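Local coordinates for DNA-damage inducible protein DDI1-like protein (Leishmania major, PDB 5YQ8) that acts as an aspartic protease, the chain here being the retropepsin-like domain of a longer Ddi1-family protein, at residues 84-88 and 89-93; 121-124 and 125-128. All coordinates share one frame; numbering follows the deposited sequence.

Contact 1 (84-88 and 89-93)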
loop_
_atom_site.group_PDB
_atom_site.type_symbol
_atom_site.label_atom_id
_atom_site.label_comp_id
_atom_site.label_asym_id
_atom_site.label_seq_id
_atom_site.Cartn_x
_atom_site.Cartn_y
_atom_site.Cartn_z
ATOM N N GLU A 84 -2.746 6.378 19.615
ATOM C CA GLU A 84 -1.796 7.277 20.299
ATOM C C GLU A 84 -0.355 7.303 19.713
ATOM O O GLU A 84 0.082 8.347 19.183
ATOM C CB GLU A 84 -1.761 7.046 21.835
ATOM C CG GLU A 84 -0.709 7.952 22.536
ATOM C CD GLU A 84 -0.429 7.562 23.975
ATOM O OE1 GLU A 84 -0.655 8.388 24.907
ATOM O OE2 GLU A 84 0.074 6.420 24.159
ATOM N N ASP A 85 0.372 6.192 19.837
ATOM C CA ASP A 85 1.797 6.161 19.420
ATOM C C ASP A 85 1.917 5.384 18.116
ATOM O O ASP A 85 2.160 4.203 18.099
ATOM C CB ASP A 85 2.740 5.537 20.476
ATOM C CG ASP A 85 2.863 6.366 21.741
ATOM O OD1 ASP A 85 2.899 7.600 21.662
ATOM O OD2 ASP A 85 2.935 5.769 22.823
ATOM N N GLN A 86 1.733 6.104 17.017
ATOM C CA GLN A 86 1.947 5.628 15.675
ATOM C C GLN A 86 3.086 6.479 15.090
ATOM O O GLN A 86 3.133 7.717 15.219
ATOM C CB GLN A 86 0.653 5.771 14.881
ATOM C CG GLN A 86 0.729 5.291 13.446
ATOM C CD GLN A 86 -0.527 5.599 12.610
ATOM O OE1 GLN A 86 -1.421 4.766 12.474
ATOM N NE2 GLN A 86 -0.558 6.773 11.988
ATOM N N ALA A 87 4.026 5.815 14.446
ATOM C CA ALA A 87 5.212 6.516 13.958
ATOM C C ALA A 87 4.786 7.583 12.958
ATOM O O ALA A 87 5.326 8.711 12.997
ATOM C CB ALA A 87 6.205 5.546 13.316
ATOM N N MET A 88 3.791 7.224 12.105
ATOM C CA MET A 88 3.400 8.013 10.937
ATOM C C MET A 88 2.187 8.843 11.259
ATOM O O MET A 88 1.166 8.327 11.759
ATOM C CB MET A 88 3.114 7.123 9.712
ATOM C CG MET A 88 4.317 6.308 9.366
ATOM S SD MET A 88 4.160 5.621 7.729
ATOM C CE MET A 88 2.872 4.389 7.878
ATOM N N ASP A 89 2.283 10.139 10.939
ATOM C CA ASP A 89 1.248 11.102 11.308
ATOM C C ASP A 89 -0.112 10.664 10.773
ATOM O O ASP A 89 -1.078 10.584 11.526
ATOM C CB ASP A 89 1.621 12.485 10.800
ATOM C CG ASP A 89 2.835 13.048 11.538
ATOM O OD1 ASP A 89 3.370 12.309 12.448
ATOM O OD2 ASP A 89 3.200 14.252 11.261
ATOM N N LEU A 90 -0.172 10.321 9.490
ATOM C CA LEU A 90 -1.411 10.074 8.835
ATOM C C LEU A 90 -1.161 9.081 7.739
ATOM O O LEU A 90 -0.192 9.235 6.930
ATOM C CB LEU A 90 -1.946 11.395 8.250
ATOM C CG LEU A 90 -3.304 11.352 7.589
ATOM C CD1 LEU A 90 -4.375 10.784 8.501
ATOM C CD2 LEU A 90 -3.675 12.754 7.151
ATOM N N ILE A 91 -2.036 8.073 7.705
ATOM C CA ILE A 91 -2.058 7.065 6.710
ATOM C C ILE A 91 -3.374 7.180 5.904
ATOM O O ILE A 91 -4.500 7.099 6.492
ATOM C CB ILE A 91 -1.933 5.683 7.351
ATOM C CG1 ILE A 91 -0.715 5.696 8.277
ATOM C CG2 ILE A 91 -1.743 4.667 6.269
ATOM C CD1 ILE A 91 -0.463 4.445 9.054
ATOM N N ILE A 92 -3.218 7.412 4.590
ATOM C CA ILE A 92 -4.281 7.304 3.639
ATOM C C ILE A 92 -4.432 5.821 3.259
ATOM O O ILE A 92 -3.613 5.274 2.543
ATOM C CB ILE A 92 -3.985 8.151 2.432
ATOM C CG1 ILE A 92 -3.933 9.607 2.845
ATOM C CG2 ILE A 92 -5.094 8.000 1.378
ATOM C CD1 ILE A 92 -3.701 10.532 1.682
ATOM N N GLY A 93 -5.458 5.152 3.764
ATOM C CA GLY A 93 -5.675 3.740 3.410
ATOM C C GLY A 93 -6.543 3.551 2.179
ATOM O O GLY A 93 -7.039 4.496 1.529
#
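Between Met88 and Ile91 the backbone runs extended at Met88, kinks through helical angles at Asp89 (phi -56°, psi -49°) and is extended again as strand 90-92 gets under way. No backbone hydrogen bond joins 84-88 to 89-93. Instead the side chains of Gln86 and Met88 converge on the far end of Ile91. The thioether of Met88, bent at its last torsion (chi3 -70°), meets Ile91 nearly at a right angle, so that its methyl CE rests against CD1 of Ile91 at 3.5 Å. The extended Gln86 chain sets the face of its amide over the same methyl, with OE1 of Gln86 3.6 Å from CD1 of Ile91. Its NE2 turns toward O of Met88, although the separation as modelled is too short to be trusted in detail. Asp89 faces the other way, forming a salt bridge with Arg37 and a hydrogen bond from Asn31 to its OD1. Leu90 and Ile92 pair by backbone with Phe20, and Ile91 with Ile29. Ile91, Ile92 and Gly93 form the hydrophobic-hydrophobic-Gly sequence of the retropepsin fold; Gly93 occupies the N-cap position of helix 94-99, and the Ile91 side chain lies about 4 Å from that of the active-site residue Asp22.

Contact 2 (121-124 and 125-128)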
loop_
_atom_site.group_PDB
_atom_site.type_symbol
_atom_site.label_atom_id
_atom_site.label_comp_id
_atom_site.label_asym_id
_atom_site.label_seq_id
_atom_site.Cartn_x
_atom_site.Cartn_y
_atom_site.Cartn_z
ATOM N N LEU A 121 6.043 13.354 -2.402
ATOM C CA LEU A 121 7.135 14.079 -1.867
ATOM C C LEU A 121 8.435 13.374 -2.207
ATOM O O LEU A 121 8.493 12.126 -2.174
ATOM C CB LEU A 121 7.032 14.204 -0.354
ATOM C CG LEU A 121 5.852 14.969 0.228
ATOM C CD1 LEU A 121 5.770 14.653 1.692
ATOM C CD2 LEU A 121 6.014 16.464 0.031
ATOM N N PRO A 122 9.491 14.169 -2.499
ATOM C CA PRO A 122 10.802 13.588 -2.751
ATOM C C PRO A 122 11.401 13.050 -1.498
ATOM O O PRO A 122 11.001 13.431 -0.442
ATOM C CB PRO A 122 11.608 14.758 -3.287
ATOM C CG PRO A 122 10.854 15.934 -2.901
ATOM C CD PRO A 122 9.445 15.572 -2.917
ATOM N N GLU A 123 12.346 12.140 -1.626
ATOM C CA GLU A 123 12.945 11.479 -0.443
ATOM C C GLU A 123 13.503 12.499 0.497
ATOM O O GLU A 123 13.404 12.328 1.720
ATOM C CB GLU A 123 14.103 10.530 -0.852
ATOM C CG GLU A 123 14.731 9.648 0.265
ATOM C CD GLU A 123 13.705 8.986 1.191
ATOM O OE1 GLU A 123 13.739 9.262 2.433
ATOM O OE2 GLU A 123 12.843 8.215 0.699
ATOM N N ASN A 124 14.142 13.551 -0.033
ATOM C CA ASN A 124 14.765 14.506 0.888
ATOM C C ASN A 124 13.745 15.408 1.591
ATOM O O ASN A 124 14.155 16.133 2.493
ATOM C CB ASN A 124 15.871 15.340 0.210
ATOM C CG ASN A 124 17.100 14.494 -0.194
ATOM O OD1 ASN A 124 17.589 13.682 0.585
ATOM N ND2 ASN A 124 17.583 14.680 -1.396
ATOM N N ASP A 125 12.444 15.345 1.213
ATOM C CA ASP A 125 11.380 16.067 1.953
ATOM C C ASP A 125 10.789 15.332 3.171
ATOM O O ASP A 125 10.276 16.010 4.018
ATOM C CB ASP A 125 10.200 16.489 1.061
ATOM C CG ASP A 125 10.418 17.804 0.362
ATOM O OD1 ASP A 125 11.320 18.539 0.679
ATOM O OD2 ASP A 125 9.713 18.117 -0.608
ATOM N N LEU A 126 10.896 13.998 3.280
ATOM C CA LEU A 126 10.162 13.223 4.268
ATOM C C LEU A 126 10.519 13.565 5.755
ATOM O O LEU A 126 9.638 13.976 6.498
ATOM C CB LEU A 126 10.215 11.717 3.951
ATOM C CG LEU A 126 9.685 11.256 2.566
ATOM C CD1 LEU A 126 9.590 9.726 2.452
ATOM C CD2 LEU A 126 8.321 11.780 2.185
ATOM N N PRO A 127 11.796 13.447 6.186
ATOM C CA PRO A 127 12.053 13.610 7.628
ATOM C C PRO A 127 12.317 15.011 8.111
ATOM O O PRO A 127 13.220 15.177 8.874
ATOM C CB PRO A 127 13.269 12.746 7.835
ATOM C CG PRO A 127 13.985 12.807 6.530
ATOM C CD PRO A 127 12.980 12.979 5.464
ATOM N N ALA A 128 11.591 15.995 7.598
ATOM C CA ALA A 128 11.639 17.328 8.117
ATOM C C ALA A 128 10.259 18.000 8.285
ATOM O O ALA A 128 10.133 18.800 9.200
ATOM C CB ALA A 128 12.581 18.179 7.274
#
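Leu121 and Asp125, like Pro122 and Asp125, meet round a pair of overlapping type I beta-turns, 122-125 and 123-126, on the surface after strand 116-119 of the retropepsin-like chain. The first turn is closed by Asp125 N donating to O of Pro122 at 2.9 Å. The second, Leu126 N to O of Glu123, is weak at 3.4 Å. Together they reverse the chain enough to bring the side chains before and after the turns into contact.

The Asp125 carboxylate lies against the Pro122 ring, with OD2 of Asp125 3.4 Å from CG of Pro122 and equally near CD of that ring. Leu121 stands about at a right angle to Asp125 and offers CD2 to the same oxygen, more loosely.

Leu126 spreads its two methyls between two neighbours. CD2 is directed at Leu121, 3.7 Å from CB of Leu121, the two leucines meeting at a slant; both also touch Tyr7 of strand 7-12. CD1 is directed at Glu123, whose chain leaves the backbone with CG opposite the backbone N (chi1 -174°) and then bends (chi2 44°), so that the Glu123 side chain crosses that of Leu126 at about a right angle. The leucine methyl CD1 comes within 4.0 Å of OE2 of Glu123, a loose contact; the polar business of that carboxylate is with Thr4, whose OG1 is hydrogen-bonded to OE2. The carbonyl O of Leu126 is hydrogen-bonded to NZ of Lys18.

Pro127, which has no N-H to continue the series of turns, places its CD 3.8 Å from O of Glu123, beside the acceptor of the weak second bond.

In the fold
From the N terminus, strands 7-12 and 15-21 form the side of the mixed sheet that both contacts later meet. Contact 1 comes first, closing the loop between strand 74-83 and strand 90-92, which slots between strands 15-21 and 29-31 and leads into helix 94-99. The three-stranded antiparallel sheet follows, and after its strand 116-119 contact 2 folds the tail into tight turns. The contacts run in series, neither nested nor crossed; the centres of contact 1 and contact 2 are about 16 Å apart, and they do not touch. Tyr7 of strand 7-12 is common ground, touched by Met88 as well as by contact 2.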